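Local coordinates for protein LamCAT (Aquimarina sp., PDB 6JIA) that probably hydrolyses laminarin, a beta-1,3-glucan, as a family 16 glycoside hydrolase, and holds glucose units in its binding cleft, at residues A[98-103]-A[198-203]; A[115-120]-A[160-165]; A[121-126]-A[208-213]. One frame throughout, in Å; residues are numbered along the deposited sequence.

Contact 1 of 3, residues A[98-103]-A[198-203]; sequences AFWMLG and FILLNM. With GLC (alpha-D-glucopyranose), chain B.
Trp100 has Leu200 against one face of its indole and glucose against the other. Leu200 CB makes a CH-pi contact 3.7 Å from the centroid of the five-membered ring of Trp100; the C5-C6 side of the sugar rests over the opposite face, GLC C6 coming within 3.4 Å of Trp100 CE2. At the ring edge Trp100 NE1 donates to Asn202 OD1 at 2.8 Å, close to the C=O direction but with the oxygen 21° out of the indole plane, and the amide is turned 75° to the ring. The first torsion of Trp100 (chi1 57°) sets CG between backbone N and carbonyl carbon, laying the indole back across the partner strand. The Phe198 ring takes Leu102 CB over a face, 4.0 Å from its centroid. On the other side of the sheet, Phe99 CE1 meets Ile199 CG2 edge-on at 3.8 Å.

Paired antiparallel bonds at Ala98–Asn202, Trp100–Leu200 and Leu102–Phe198 hold the register, with Leu200 N only 2.7 Å from Trp100 O. The bond to Asn202 satisfies the buried indole N-H and helps fix the turn of the ring, whose apolar face meets the glucose and is backed by leucine on the side away from the sugar.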
loop_
_atom_site.group_PDB
_atom_site.type_symbol
_atom_site.label_atom_id
_atom_site.label_comp_id
_atom_site.label_asym_id
_atom_site.label_seq_id
_atom_site.Cartn_x
_atom_site.Cartn_y
_atom_site.Cartn_z
ATOM N N ALA A 98 3.570 1.320 2.685
ATOM C CA ALA A 98 2.396 0.513 2.339
ATOM C C ALA A 98 2.331 0.282 0.837
ATOM O O ALA A 98 2.713 1.155 0.032
ATOM C CB ALA A 98 1.149 1.171 2.879
ATOM N N PHE A 99 1.841 -0.905 0.515
ATOM C CA PHE A 99 1.469 -1.352 -0.835
ATOM C C PHE A 99 0.047 -1.894 -0.705
ATOM O O PHE A 99 -0.155 -2.885 0.008
ATOM C CB PHE A 99 2.486 -2.381 -1.333
ATOM C CG PHE A 99 2.084 -3.113 -2.591
ATOM C CD1 PHE A 99 1.566 -2.434 -3.673
ATOM C CD2 PHE A 99 2.284 -4.474 -2.718
ATOM C CE1 PHE A 99 1.275 -3.088 -4.875
ATOM C CE2 PHE A 99 1.961 -5.137 -3.907
ATOM C CZ PHE A 99 1.447 -4.449 -4.974
ATOM N N TRP A 100 -0.917 -1.203 -1.299
ATOM C CA TRP A 100 -2.349 -1.419 -1.002
ATOM C C TRP A 100 -3.243 -1.027 -2.169
ATOM O O TRP A 100 -2.764 -0.589 -3.247
ATOM C CB TRP A 100 -2.729 -0.693 0.280
ATOM C CG TRP A 100 -2.481 0.782 0.342
ATOM C CD1 TRP A 100 -1.288 1.458 0.246
ATOM C CD2 TRP A 100 -3.462 1.766 0.692
ATOM N NE1 TRP A 100 -1.474 2.791 0.467
ATOM C CE2 TRP A 100 -2.789 3.007 0.785
ATOM C CE3 TRP A 100 -4.811 1.703 1.029
ATOM C CZ2 TRP A 100 -3.456 4.183 1.150
ATOM C CZ3 TRP A 100 -5.474 2.872 1.354
ATOM C CH2 TRP A 100 -4.801 4.088 1.419
ATOM N N MET A 101 -4.514 -1.241 -1.949
ATOM C CA MET A 101 -5.560 -1.049 -2.968
ATOM C C MET A 101 -6.783 -0.422 -2.300
ATOM O O MET A 101 -7.009 -0.713 -1.146
ATOM C CB MET A 101 -5.902 -2.409 -3.574
ATOM C CG MET A 101 -4.713 -3.133 -4.199
ATOM S SD MET A 101 -5.340 -4.604 -5.149
ATOM C CE MET A 101 -5.807 -3.770 -6.654
ATOM N N LEU A 102 -7.531 0.368 -3.055
ATOM C CA LEU A 102 -8.816 1.014 -2.685
ATOM C C LEU A 102 -9.835 0.738 -3.792
ATOM O O LEU A 102 -9.471 0.787 -4.985
ATOM C CB LEU A 102 -8.611 2.516 -2.522
ATOM C CG LEU A 102 -7.969 2.989 -1.220
ATOM C CD1 LEU A 102 -7.655 4.505 -1.322
ATOM C CD2 LEU A 102 -8.875 2.699 -0.029
ATOM N N GLY A 103 -11.095 0.602 -3.415
ATOM C CA GLY A 103 -12.206 0.550 -4.371
ATOM C C GLY A 103 -12.259 1.834 -5.195
ATOM O O GLY A 103 -12.209 2.919 -4.611
ATOM N N PHE A 198 -8.010 -0.017 -7.357
ATOM C CA PHE A 198 -6.778 0.587 -7.902
ATOM C C PHE A 198 -5.654 0.407 -6.874
ATOM O O PHE A 198 -5.973 0.033 -5.717
ATOM C CB PHE A 198 -7.025 2.052 -8.283
ATOM C CG PHE A 198 -7.357 2.983 -7.170
ATOM C CD1 PHE A 198 -6.338 3.567 -6.422
ATOM C CD2 PHE A 198 -8.664 3.361 -6.913
ATOM C CE1 PHE A 198 -6.638 4.487 -5.436
ATOM C CE2 PHE A 198 -8.951 4.263 -5.905
ATOM C CZ PHE A 198 -7.938 4.813 -5.151
ATOM N N ILE A 199 -4.402 0.579 -7.311
ATOM C CA ILE A 199 -3.200 0.290 -6.475
ATOM C C ILE A 199 -2.674 1.608 -5.923
ATOM O O ILE A 199 -2.721 2.618 -6.648
ATOM C CB ILE A 199 -2.139 -0.449 -7.313
ATOM C CG1 ILE A 199 -2.555 -1.897 -7.606
ATOM C CG2 ILE A 199 -0.793 -0.397 -6.654
ATOM C CD1 ILE A 199 -1.695 -2.585 -8.633
ATOM N N LEU A 200 -2.154 1.575 -4.693
ATOM C CA LEU A 200 -1.353 2.679 -4.121
ATOM C C LEU A 200 0.006 2.165 -3.644
ATOM O O LEU A 200 0.137 1.024 -3.168
ATOM C CB LEU A 200 -2.101 3.301 -2.938
ATOM C CG LEU A 200 -3.491 3.814 -3.268
ATOM C CD1 LEU A 200 -4.526 2.732 -3.004
ATOM C CD2 LEU A 200 -3.815 5.066 -2.461
ATOM N N LEU A 201 0.985 3.065 -3.659
ATOM C CA LEU A 201 2.260 2.872 -2.963
ATOM C C LEU A 201 2.542 4.129 -2.154
ATOM O O LEU A 201 2.400 5.225 -2.700
ATOM C CB LEU A 201 3.376 2.692 -3.983
ATOM C CG LEU A 201 3.505 1.329 -4.632
ATOM C CD1 LEU A 201 4.437 1.445 -5.840
ATOM C CD2 LEU A 201 4.021 0.310 -3.626
ATOM N N ASN A 202 2.982 3.984 -0.916
ATOM C CA ASN A 202 3.411 5.188 -0.175
ATOM C C ASN A 202 4.374 4.812 0.922
ATOM O O ASN A 202 4.514 3.618 1.220
ATOM C CB ASN A 202 2.206 5.940 0.391
ATOM C CG ASN A 202 1.543 5.168 1.509
ATOM O OD1 ASN A 202 0.754 4.233 1.265
ATOM N ND2 ASN A 202 1.879 5.525 2.740
ATOM N N MET A 203 4.989 5.839 1.503
ATOM C CA MET A 203 5.678 5.742 2.826
ATOM C C MET A 203 5.237 6.924 3.688
ATOM O O MET A 203 5.604 8.035 3.361
ATOM C CB MET A 203 7.198 5.770 2.694
ATOM C CG MET A 203 7.890 5.590 4.019
ATOM S SD MET A 203 9.506 4.747 3.785
ATOM C CE MET A 203 10.316 5.753 2.552
HETATM C C1 GLC B . -5.017 1.027 5.409
HETATM C C2 GLC B . -5.530 2.218 6.204
HETATM C C3 GLC B . -5.279 3.518 5.513
HETATM C C4 GLC B . -3.817 3.665 5.227
HETATM C C5 GLC B . -3.383 2.477 4.289
HETATM C C6 GLC B . -1.868 2.467 3.991
HETATM O O1 GLC B . -5.829 0.755 4.264
HETATM O O2 GLC B . -6.850 1.954 6.557
HETATM O O3 GLC B . -5.730 4.583 6.366
HETATM O O4 GLC B . -3.526 4.941 4.686
HETATM O O5 GLC B . -3.638 1.273 5.082
HETATM O O6 GLC B . -1.076 2.443 5.187
#

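Contact 2 of 3, residues A[115-120]-A[160-165]; sequences GAIDIM and YTIEWD. With GLC (alpha-D-glucopyranose), chain B.
Ile119 and Ile162 meet at about a right angle, Ile119 CG1 resting 3.8 Å from Ile162 CG2. On Ile162, chi1 of 56° puts CG1 between the backbone N and the carbonyl carbon, and from there CD1 reaches Ile117 CG2, also at 3.8 Å. Ile117 then uses its other branch: its CD1 stands over the centre of the six-membered ring of Trp164, 4.2 Å from the centroid and 7° off the normal. At the opposite end of the contact Met120 CG lies on a face of the Tyr160 ring, 3.5 Å from Tyr160 CD1 and displaced toward the rim. The methionine chain bends beyond CG, leaving SD above the same ring at 5.0 Å from the centroid, a rather distant Met-aromatic contact.

No hydrogen bond joins the two segments; polar bonds that help to position them come from outside. Trp164 NE1 donates to Phe193 O and Thr161 OG1 bonds Glu84, while Val83 of the strand 81-88 touches both Ile119 and Ile162. Ile119 and Met120 both stand opposite Phe99 in a classic beta bulge, which helps explain why two successive residues can both direct side chains at the 160-164 strand. Asp118 points away to the cleft, where GLC O1 donates to its OD1 at 2.8 Å.

This is the hydrophobic interior of a concanavalin-like beta sandwich, two sheets packed by aliphatic and aromatic side chains. Asp118 to Glu121 match the latter part of the family 16 signature E-x-D-x-x-E, whose first position is alanine here.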
loop_
_atom_site.group_PDB
_atom_site.type_symbol
_atom_site.label_atom_id
_atom_site.label_comp_id
_atom_site.label_asym_id
_atom_site.label_seq_id
_atom_site.Cartn_x
_atom_site.Cartn_y
_atom_site.Cartn_z
ATOM N N GLY A 115 -13.886 -0.218 0.546
ATOM C CA GLY A 115 -12.949 -1.308 0.830
ATOM C C GLY A 115 -11.488 -0.907 0.607
ATOM O O GLY A 115 -11.168 -0.079 -0.284
ATOM N N ALA A 116 -10.608 -1.571 1.337
ATOM C CA ALA A 116 -9.150 -1.497 1.147
ATOM C C ALA A 116 -8.549 -2.881 1.323
ATOM O O ALA A 116 -8.967 -3.615 2.239
ATOM C CB ALA A 116 -8.578 -0.502 2.128
ATOM N N ILE A 117 -7.611 -3.231 0.451
ATOM C CA ILE A 117 -6.768 -4.443 0.574
ATOM C C ILE A 117 -5.341 -3.960 0.760
ATOM O O ILE A 117 -4.780 -3.463 -0.232
ATOM C CB ILE A 117 -6.847 -5.347 -0.664
ATOM C CG1 ILE A 117 -8.291 -5.569 -1.137
ATOM C CG2 ILE A 117 -6.134 -6.662 -0.348
ATOM C CD1 ILE A 117 -8.346 -6.273 -2.498
ATOM N N ASP A 118 -4.810 -4.054 1.978
ATOM C CA ASP A 118 -3.380 -3.789 2.219
ATOM C C ASP A 118 -2.585 -5.051 1.888
ATOM O O ASP A 118 -2.722 -6.057 2.587
ATOM C CB ASP A 118 -3.103 -3.344 3.652
ATOM C CG ASP A 118 -3.638 -1.942 3.917
ATOM O OD1 ASP A 118 -4.801 -1.865 4.259
ATOM O OD2 ASP A 118 -2.838 -0.929 3.772
ATOM N N ILE A 119 -1.802 -5.005 0.827
ATOM C CA ILE A 119 -0.981 -6.162 0.403
ATOM C C ILE A 119 0.271 -6.263 1.266
ATOM O O ILE A 119 0.693 -7.397 1.623
ATOM C CB ILE A 119 -0.667 -6.062 -1.092
ATOM C CG1 ILE A 119 -1.950 -5.998 -1.935
ATOM C CG2 ILE A 119 0.229 -7.243 -1.452
ATOM C CD1 ILE A 119 -1.739 -5.557 -3.362
ATOM N N MET A 120 0.824 -5.124 1.638
ATOM C CA MET A 120 1.986 -5.054 2.550
ATOM C C MET A 120 1.842 -3.761 3.320
ATOM O O MET A 120 1.684 -2.701 2.665
ATOM C CB MET A 120 3.342 -5.021 1.828
ATOM C CG MET A 120 4.534 -5.074 2.708
ATOM S SD MET A 120 4.973 -3.501 3.508
ATOM C CE MET A 120 5.213 -2.417 2.116
ATOM N N TYR A 160 5.722 -9.319 -2.335
ATOM C CA TYR A 160 4.463 -9.152 -1.559
ATOM C C TYR A 160 3.316 -9.325 -2.547
ATOM O O TYR A 160 3.235 -8.558 -3.539
ATOM C CB TYR A 160 4.450 -7.778 -0.922
ATOM C CG TYR A 160 5.575 -7.599 0.070
ATOM C CD1 TYR A 160 5.470 -8.161 1.326
ATOM C CD2 TYR A 160 6.728 -6.910 -0.244
ATOM C CE1 TYR A 160 6.490 -8.064 2.260
ATOM C CE2 TYR A 160 7.765 -6.797 0.680
ATOM C CZ TYR A 160 7.655 -7.390 1.939
ATOM O OH TYR A 160 8.636 -7.341 2.905
ATOM N N THR A 161 2.461 -10.284 -2.296
ATOM C CA THR A 161 1.462 -10.747 -3.297
ATOM C C THR A 161 0.085 -10.883 -2.645
ATOM O O THR A 161 0.014 -11.426 -1.528
ATOM C CB THR A 161 1.896 -12.106 -3.864
ATOM O OG1 THR A 161 3.225 -11.965 -4.357
ATOM C CG2 THR A 161 1.020 -12.598 -4.992
ATOM N N ILE A 162 -0.987 -10.568 -3.378
ATOM C CA ILE A 162 -2.301 -11.185 -3.074
ATOM C C ILE A 162 -2.758 -12.009 -4.284
ATOM O O ILE A 162 -2.467 -11.637 -5.427
ATOM C CB ILE A 162 -3.366 -10.141 -2.667
ATOM C CG1 ILE A 162 -3.540 -9.064 -3.750
ATOM C CG2 ILE A 162 -3.095 -9.598 -1.255
ATOM C CD1 ILE A 162 -4.733 -8.152 -3.547
ATOM N N GLU A 163 -3.523 -13.057 -4.014
ATOM C CA GLU A 163 -4.401 -13.708 -5.020
ATOM C C GLU A 163 -5.837 -13.441 -4.583
ATOM O O GLU A 163 -6.164 -13.690 -3.423
ATOM C CB GLU A 163 -4.103 -15.201 -5.134
ATOM C CG GLU A 163 -2.773 -15.469 -5.795
ATOM C CD GLU A 163 -2.373 -16.932 -5.921
ATOM O OE1 GLU A 163 -3.181 -17.791 -5.601
ATOM O OE2 GLU A 163 -1.252 -17.185 -6.360
ATOM N N TRP A 164 -6.629 -12.889 -5.474
ATOM C CA TRP A 164 -8.000 -12.388 -5.217
ATOM C C TRP A 164 -8.942 -12.945 -6.281
ATOM O O TRP A 164 -8.671 -12.691 -7.465
ATOM C CB TRP A 164 -7.909 -10.878 -5.267
ATOM C CG TRP A 164 -9.187 -10.128 -5.238
ATOM C CD1 TRP A 164 -10.354 -10.437 -4.608
ATOM C CD2 TRP A 164 -9.343 -8.809 -5.753
ATOM N NE1 TRP A 164 -11.247 -9.411 -4.743
ATOM C CE2 TRP A 164 -10.664 -8.409 -5.462
ATOM C CE3 TRP A 164 -8.518 -7.968 -6.489
ATOM C CZ2 TRP A 164 -11.174 -7.186 -5.893
ATOM C CZ3 TRP A 164 -9.017 -6.750 -6.901
ATOM C CH2 TRP A 164 -10.325 -6.366 -6.601
ATOM N N ASP A 165 -9.973 -13.672 -5.861
ATOM C CA ASP A 165 -11.039 -14.203 -6.746
ATOM C C ASP A 165 -12.388 -14.040 -6.029
ATOM O O ASP A 165 -12.416 -13.450 -4.947
ATOM C CB ASP A 165 -10.676 -15.613 -7.198
ATOM C CG ASP A 165 -10.856 -16.682 -6.136
ATOM O OD1 ASP A 165 -11.379 -16.368 -5.044
ATOM O OD2 ASP A 165 -10.497 -17.848 -6.437
HETATM C C1 GLC B . -5.017 1.027 5.409
HETATM C C2 GLC B . -5.530 2.218 6.204
HETATM C C3 GLC B . -5.279 3.518 5.513
HETATM C C4 GLC B . -3.817 3.665 5.227
HETATM C C5 GLC B . -3.383 2.477 4.289
HETATM C C6 GLC B . -1.868 2.467 3.991
HETATM O O1 GLC B . -5.829 0.755 4.264
HETATM O O2 GLC B . -6.850 1.954 6.557
HETATM O O3 GLC B . -5.730 4.583 6.366
HETATM O O4 GLC B . -3.526 4.941 4.686
HETATM O O5 GLC B . -3.638 1.273 5.082
HETATM O O6 GLC B . -1.076 2.443 5.187
#

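Contact 3 of 3, residues A[121-126]-A[208-213]; sequences EHVNTE and NWPGFN. With GLC (alpha-D-glucopyranose), chain B.
The end of the family 16 signature strand and the loop after it border the sugar site through Glu121, with Glu121 and Val123 packed against Trp209 and Pro210. Val123 sets CG1 over the centre of the six-membered ring of Trp209, 3.6 Å from its centroid and 9° off the normal, a CH-pi contact, and CG2 touches the same face nearer the pyrrole side. With CG anti to the backbone N (chi1 -180°), Trp209 swings its indole across to reach this valine. Glu121 comes at the ring's edge instead: its OE2 is 3.5 Å from Trp209 CZ3, and the carboxylate plane is turned 72° to the indole. That same OE2 accepts from GLC O6 at 2.8 Å and from Trp96 NE1, so the sugar and a tryptophan share one carboxylate oxygen.

Farther along, Asn124 ND2 donates to Pro210 O at 2.9 Å, in the carbonyl plane on a lone pair, while its OD1 accepts from Gly94 N; the amide thus ties three loops together. Asn124 is the second residue of a type II' turn running from Val123 to Glu126. The turn is braced by His122 NE2, which donates to Glu126 O at 2.7 Å with the oxygen in the imidazole plane. A water closes the far edge of the indole: it donates to Glu126 OE2 at 2.6 Å and accepts from Trp209 NE1 at 3.1 Å.

Around this pair of loops, Trp96 of the strand 95-103 touches Val123, Trp209 and Pro210, His130 of the strand 128-136 meets Trp209 edge-to-face, and the 208-213 segment belongs to the loop that follows strand 197-205 and precedes strand 221-232 in the chain.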
loop_
_atom_site.group_PDB
_atom_site.type_symbol
_atom_site.label_atom_id
_atom_site.label_comp_id
_atom_site.label_asym_id
_atom_site.label_seq_id
_atom_site.Cartn_x
_atom_site.Cartn_y
_atom_site.Cartn_z
ATOM N N GLU A 121 1.931 -3.876 4.637
ATOM C CA GLU A 121 2.268 -2.738 5.510
ATOM C C GLU A 121 3.355 -3.145 6.488
ATOM O O GLU A 121 3.397 -4.277 6.933
ATOM C CB GLU A 121 1.062 -2.237 6.294
ATOM C CG GLU A 121 0.013 -1.607 5.421
ATOM C CD GLU A 121 -1.165 -1.133 6.236
ATOM O OE1 GLU A 121 -2.020 -2.030 6.613
ATOM O OE2 GLU A 121 -1.126 0.053 6.636
ATOM N N HIS A 122 4.149 -2.173 6.877
ATOM C CA HIS A 122 5.175 -2.357 7.917
ATOM C C HIS A 122 5.227 -1.068 8.715
ATOM O O HIS A 122 5.021 0.001 8.091
ATOM C CB HIS A 122 6.520 -2.682 7.264
ATOM C CG HIS A 122 7.637 -2.822 8.237
ATOM N ND1 HIS A 122 8.479 -1.779 8.543
ATOM C CD2 HIS A 122 8.028 -3.857 8.999
ATOM C CE1 HIS A 122 9.360 -2.173 9.459
ATOM N NE2 HIS A 122 9.108 -3.444 9.759
ATOM N N VAL A 123 5.499 -1.203 10.016
ATOM C CA VAL A 123 5.712 -0.039 10.907
ATOM C C VAL A 123 7.017 -0.185 11.665
ATOM O O VAL A 123 7.394 -1.337 12.067
ATOM C CB VAL A 123 4.506 0.176 11.831
ATOM C CG1 VAL A 123 3.308 0.612 11.012
ATOM C CG2 VAL A 123 4.178 -1.053 12.664
ATOM N N ASN A 124 7.640 0.962 11.913
ATOM C CA ASN A 124 8.716 1.073 12.916
ATOM C C ASN A 124 9.825 0.091 12.552
ATOM O O ASN A 124 10.288 0.121 11.364
ATOM C CB ASN A 124 8.123 0.931 14.318
ATOM C CG ASN A 124 7.130 2.031 14.628
ATOM O OD1 ASN A 124 7.334 3.174 14.224
ATOM N ND2 ASN A 124 6.044 1.678 15.293
ATOM N N THR A 125 10.324 -0.683 13.513
ATOM C CA THR A 125 11.406 -1.664 13.254
ATOM C C THR A 125 10.862 -3.083 13.420
ATOM O O THR A 125 11.639 -3.975 13.695
ATOM C CB THR A 125 12.609 -1.376 14.155
ATOM O OG1 THR A 125 12.139 -1.477 15.494
ATOM C CG2 THR A 125 13.184 -0.004 13.889
ATOM N N GLU A 126 9.568 -3.311 13.218
ATOM C CA GLU A 126 9.013 -4.672 13.416
ATOM C C GLU A 126 9.715 -5.688 12.496
ATOM O O GLU A 126 10.001 -5.373 11.370
ATOM C CB GLU A 126 7.500 -4.689 13.210
ATOM C CG GLU A 126 6.777 -3.957 14.310
ATOM C CD GLU A 126 5.281 -4.067 14.244
ATOM O OE1 GLU A 126 4.769 -4.785 13.334
ATOM O OE2 GLU A 126 4.625 -3.436 15.105
ATOM N N ASN A 208 -1.362 7.091 13.750
ATOM C CA ASN A 208 -1.997 6.454 14.930
ATOM C C ASN A 208 -1.328 5.086 15.177
ATOM O O ASN A 208 -0.949 4.793 16.321
ATOM C CB ASN A 208 -3.499 6.378 14.734
ATOM C CG ASN A 208 -4.150 7.748 14.743
ATOM O OD1 ASN A 208 -3.672 8.689 15.394
ATOM N ND2 ASN A 208 -5.186 7.876 13.937
ATOM N N TRP A 209 -1.062 4.327 14.124
ATOM C CA TRP A 209 -0.499 2.966 14.248
ATOM C C TRP A 209 0.993 2.976 14.563
ATOM O O TRP A 209 1.379 2.439 15.609
ATOM C CB TRP A 209 -0.910 2.115 13.057
ATOM C CG TRP A 209 -0.387 0.725 13.119
ATOM C CD1 TRP A 209 0.026 0.026 14.208
ATOM C CD2 TRP A 209 -0.187 -0.126 11.985
ATOM N NE1 TRP A 209 0.468 -1.202 13.831
ATOM C CE2 TRP A 209 0.353 -1.329 12.474
ATOM C CE3 TRP A 209 -0.421 0.017 10.621
ATOM C CZ2 TRP A 209 0.678 -2.390 11.629
ATOM C CZ3 TRP A 209 -0.092 -1.018 9.781
ATOM C CH2 TRP A 209 0.444 -2.208 10.286
ATOM N N PRO A 210 1.897 3.558 13.750
ATOM C CA PRO A 210 3.319 3.504 14.097
ATOM C C PRO A 210 3.670 4.363 15.318
ATOM O O PRO A 210 4.707 4.124 15.977
ATOM C CB PRO A 210 4.005 4.060 12.840
ATOM C CG PRO A 210 2.962 4.940 12.169
ATOM C CD PRO A 210 1.643 4.266 12.476
ATOM N N GLY A 211 2.837 5.368 15.590
ATOM C CA GLY A 211 3.120 6.327 16.667
ATOM C C GLY A 211 3.873 7.552 16.197
ATOM O O GLY A 211 4.057 7.757 14.973
ATOM N N PHE A 212 4.305 8.373 17.151
ATOM C CA PHE A 212 4.868 9.722 16.904
ATOM C C PHE A 212 6.260 9.840 17.521
ATOM O O PHE A 212 6.777 10.951 17.618
ATOM C CB PHE A 212 3.897 10.808 17.404
ATOM C CG PHE A 212 2.495 10.618 16.858
ATOM C CD1 PHE A 212 2.139 11.145 15.626
ATOM C CD2 PHE A 212 1.530 9.927 17.586
ATOM C CE1 PHE A 212 0.864 10.939 15.113
ATOM C CE2 PHE A 212 0.255 9.723 17.072
ATOM C CZ PHE A 212 -0.074 10.237 15.834
ATOM N N ASN A 213 6.878 8.722 17.819
ATOM C CA ASN A 213 8.316 8.632 18.151
ATOM C C ASN A 213 9.019 8.439 16.803
ATOM O O ASN A 213 8.886 7.370 16.233
ATOM C CB ASN A 213 8.578 7.503 19.152
ATOM C CG ASN A 213 10.049 7.209 19.376
ATOM O OD1 ASN A 213 10.894 8.045 19.043
ATOM N ND2 ASN A 213 10.367 6.022 19.903
HETATM C C1 GLC B . -5.017 1.027 5.409
HETATM C C2 GLC B . -5.530 2.218 6.204
HETATM C C3 GLC B . -5.279 3.518 5.513
HETATM C C4 GLC B . -3.817 3.665 5.227
HETATM C C5 GLC B . -3.383 2.477 4.289
HETATM C C6 GLC B . -1.868 2.467 3.991
HETATM O O1 GLC B . -5.829 0.755 4.264
HETATM O O2 GLC B . -6.850 1.954 6.557
HETATM O O3 GLC B . -5.730 4.583 6.366
HETATM O O4 GLC B . -3.526 4.941 4.686
HETATM O O5 GLC B . -3.638 1.273 5.082
HETATM O O6 GLC B . -1.076 2.443 5.187
HETATM O O HOH W 1 2.016 -3.569 15.203
#

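All three contacts touch the same glucose. Contact 1 gives it the Trp100 face, the 115-120 segment of contact 2 gives Asp118, and contact 3 gives Glu121. Contacts 1 and 2 are neighbours, their centres 9 Å apart: strands 95-103 and 116-118 adjoin in one sheet, while 160-165 faces it across the core. Phe99 N lies 2.8 Å from Met120 O and Met101 O lies 3.0 Å from Ile117 N, both probable hydrogen bonds. The centre of contact 3 is about 17 Å from that of contact 1 and about 20 Å from that of contact 2. It continues the 115-120 segment directly in sequence, and Ala98 CB packs on Glu121 CG at 3.9 Å.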